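Local coordinates for protein nucleoporin NUP82 (Saccharomyces cerevisiae, PDB 3PBP) that serves as a structural component of the nuclear pore complex, its N-terminal domain, the piece described here, interacting with the nucleoporin NUP116, at residues 316-321 and 358-363. The protein carries 1 engineered substitution. Residues are numbered along the deposited sequence; the frame is centred on the assembly and turned at random.
Sequences CVSFDD and REIKSL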
loop_
_atom_site.group_PDB
_atom_site.type_symbol
_atom_site.label_atom_id
_atom_site.label_comp_id
_atom_site.label_asym_id
_atom_site.label_seq_id
_atom_site.Cartn_x
_atom_site.Cartn_y
_atom_site.Cartn_z
ATOM N N CYS A 316 2.467 -8.322 -8.827
ATOM C CA CYS A 316 2.096 -7.973 -10.188
ATOM C C CYS A 316 1.609 -6.537 -10.275
ATOM O O CYS A 316 0.804 -6.099 -9.449
ATOM C CB CYS A 316 1.008 -8.915 -10.709
ATOM S SG CYS A 316 0.462 -8.539 -12.414
ATOM N N VAL A 317 2.104 -5.809 -11.276
ATOM C CA VAL A 317 1.720 -4.415 -11.486
ATOM C C VAL A 317 1.212 -4.129 -12.910
ATOM O O VAL A 317 1.800 -4.581 -13.895
ATOM C CB VAL A 317 2.897 -3.479 -11.184
ATOM C CG1 VAL A 317 2.445 -2.036 -11.268
ATOM C CG2 VAL A 317 3.450 -3.777 -9.799
ATOM N N SER A 318 0.110 -3.381 -12.994
ATOM C CA SER A 318 -0.514 -2.977 -14.261
ATOM C C SER A 318 0.031 -1.641 -14.738
ATOM O O SER A 318 0.489 -0.821 -13.931
ATOM C CB SER A 318 -2.022 -2.781 -14.096
ATOM O OG SER A 318 -2.690 -4.009 -13.954
ATOM N N PHE A 319 -0.065 -1.410 -16.048
ATOM C CA PHE A 319 0.393 -0.159 -16.655
ATOM C C PHE A 319 -0.512 0.298 -17.804
ATOM O O PHE A 319 -1.168 -0.525 -18.448
ATOM C CB PHE A 319 1.824 -0.321 -17.155
ATOM C CG PHE A 319 2.864 -0.119 -16.091
ATOM C CD1 PHE A 319 3.244 1.162 -15.715
ATOM C CD2 PHE A 319 3.473 -1.213 -15.476
ATOM C CE1 PHE A 319 4.219 1.357 -14.742
ATOM C CE2 PHE A 319 4.448 -1.030 -14.501
ATOM C CZ PHE A 319 4.823 0.262 -14.132
ATOM N N ASP A 320 -0.541 1.614 -18.037
ATOM C CA ASP A 320 -1.342 2.232 -19.101
ATOM C C ASP A 320 -1.292 1.476 -20.423
ATOM O O ASP A 320 -2.302 1.322 -21.089
ATOM C CB ASP A 320 -0.852 3.649 -19.404
ATOM C CG ASP A 320 -1.351 4.671 -18.432
ATOM O OD1 ASP A 320 -2.573 4.698 -18.181
ATOM O OD2 ASP A 320 -0.515 5.466 -17.935
ATOM N N ASP A 321 -0.102 1.034 -20.809
ATOM C CA ASP A 321 0.091 0.342 -22.075
ATOM C C ASP A 321 -0.471 -1.071 -22.132
ATOM O O ASP A 321 -0.111 -1.852 -23.018
ATOM C CB ASP A 321 1.586 0.310 -22.419
ATOM C CG ASP A 321 2.377 -0.636 -21.528
ATOM O OD1 ASP A 321 2.055 -0.731 -20.323
ATOM O OD2 ASP A 321 3.330 -1.276 -22.031
ATOM N N ARG A 358 -4.415 -4.581 -24.205
ATOM C CA ARG A 358 -5.823 -4.301 -23.953
ATOM C C ARG A 358 -5.830 -3.376 -22.751
ATOM O O ARG A 358 -4.875 -3.368 -21.980
ATOM C CB ARG A 358 -6.578 -5.580 -23.599
ATOM C CG ARG A 358 -6.586 -6.646 -24.671
ATOM C CD ARG A 358 -7.027 -7.963 -24.059
ATOM N NE ARG A 358 -7.122 -9.059 -25.022
ATOM C CZ ARG A 358 -8.039 -9.141 -25.983
ATOM N NH1 ARG A 358 -8.952 -8.179 -26.119
ATOM N NH2 ARG A 358 -8.054 -10.198 -26.795
ATOM N N GLU A 359 -6.891 -2.596 -22.582
ATOM C CA GLU A 359 -6.963 -1.693 -21.435
ATOM C C GLU A 359 -7.275 -2.502 -20.171
ATOM O O GLU A 359 -8.410 -2.958 -19.985
ATOM C CB GLU A 359 -8.053 -0.643 -21.645
ATOM C CG GLU A 359 -8.041 0.449 -20.594
ATOM C CD GLU A 359 -9.388 1.115 -20.436
ATOM O OE1 GLU A 359 -9.989 1.493 -21.465
ATOM O OE2 GLU A 359 -9.841 1.264 -19.278
ATOM N N ILE A 360 -6.277 -2.685 -19.308
ATOM C CA ILE A 360 -6.485 -3.457 -18.091
ATOM C C ILE A 360 -7.280 -2.676 -17.063
ATOM O O ILE A 360 -6.787 -1.703 -16.498
ATOM C CB ILE A 360 -5.159 -3.873 -17.458
ATOM C CG1 ILE A 360 -4.326 -4.675 -18.466
ATOM C CG2 ILE A 360 -5.438 -4.721 -16.228
ATOM C CD1 ILE A 360 -2.940 -5.060 -17.980
ATOM N N LYS A 361 -8.508 -3.114 -16.808
ATOM C CA LYS A 361 -9.359 -2.420 -15.854
ATOM C C LYS A 361 -9.229 -2.927 -14.416
ATOM O O LYS A 361 -9.638 -2.228 -13.481
ATOM C CB LYS A 361 -10.819 -2.454 -16.337
ATOM C CG LYS A 361 -11.032 -1.618 -17.616
ATOM C CD LYS A 361 -12.371 -1.878 -18.304
ATOM C CE LYS A 361 -13.541 -1.273 -17.526
ATOM N NZ LYS A 361 -14.869 -1.599 -18.141
ATOM N N SER A 362 -8.659 -4.118 -14.227
ATOM C CA SER A 362 -8.458 -4.647 -12.875
ATOM C C SER A 362 -7.808 -6.023 -12.816
ATOM O O SER A 362 -7.857 -6.793 -13.777
ATOM C CB SER A 362 -9.771 -4.712 -12.114
ATOM O OG SER A 362 -10.434 -5.917 -12.424
ATOM N N LEU A 363 -7.195 -6.312 -11.668
ATOM C CA LEU A 363 -6.518 -7.587 -11.415
ATOM C C LEU A 363 -7.242 -8.305 -10.277
ATOM O O LEU A 363 -7.651 -7.674 -9.292
ATOM C CB LEU A 363 -5.061 -7.350 -11.023
ATOM C CG LEU A 363 -4.225 -6.584 -12.044
ATOM C CD1 LEU A 363 -2.825 -6.378 -11.495
ATOM C CD2 LEU A 363 -4.200 -7.354 -13.368
#
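The hydroxyl of S318 illustrates how a small polar atom can be faced by hydrocarbon where two neighbouring beta sheets meet: OG sits 3.4 Å from L363 CD1 and 3.6 Å from I360 CG2, with L363 CG and CD2 also close to it. These are van der Waals contacts, and the leucine, not a hydrogen-bonding group, is its main neighbour across the contact. OG lies anti to its own carbonyl carbon (chi1 -73°), which carries it out from strand 313-319 toward the two aliphatic side chains. I360 presents its CG2 methyl, while L363 turns its branched end to the oxygen and its CD1 also reaches C316 SG at 4.0 Å, thereby bridging two residues that project from the same face of the strand. L324 flanks C316, S318 and I360, while V375 packs against I360 and L363, so adjoining strands of both sheets share the interface. Shortening L363 to an alanine is likely to cost S318 OG most of the hydrocarbon it meets on this segment, leaving I360, and C316 SG its apolar partner there. Joining two successive sheets of a beta-propeller-like arrangement, the contact appears to be held by shape and burial, without directional bonds between the two segments.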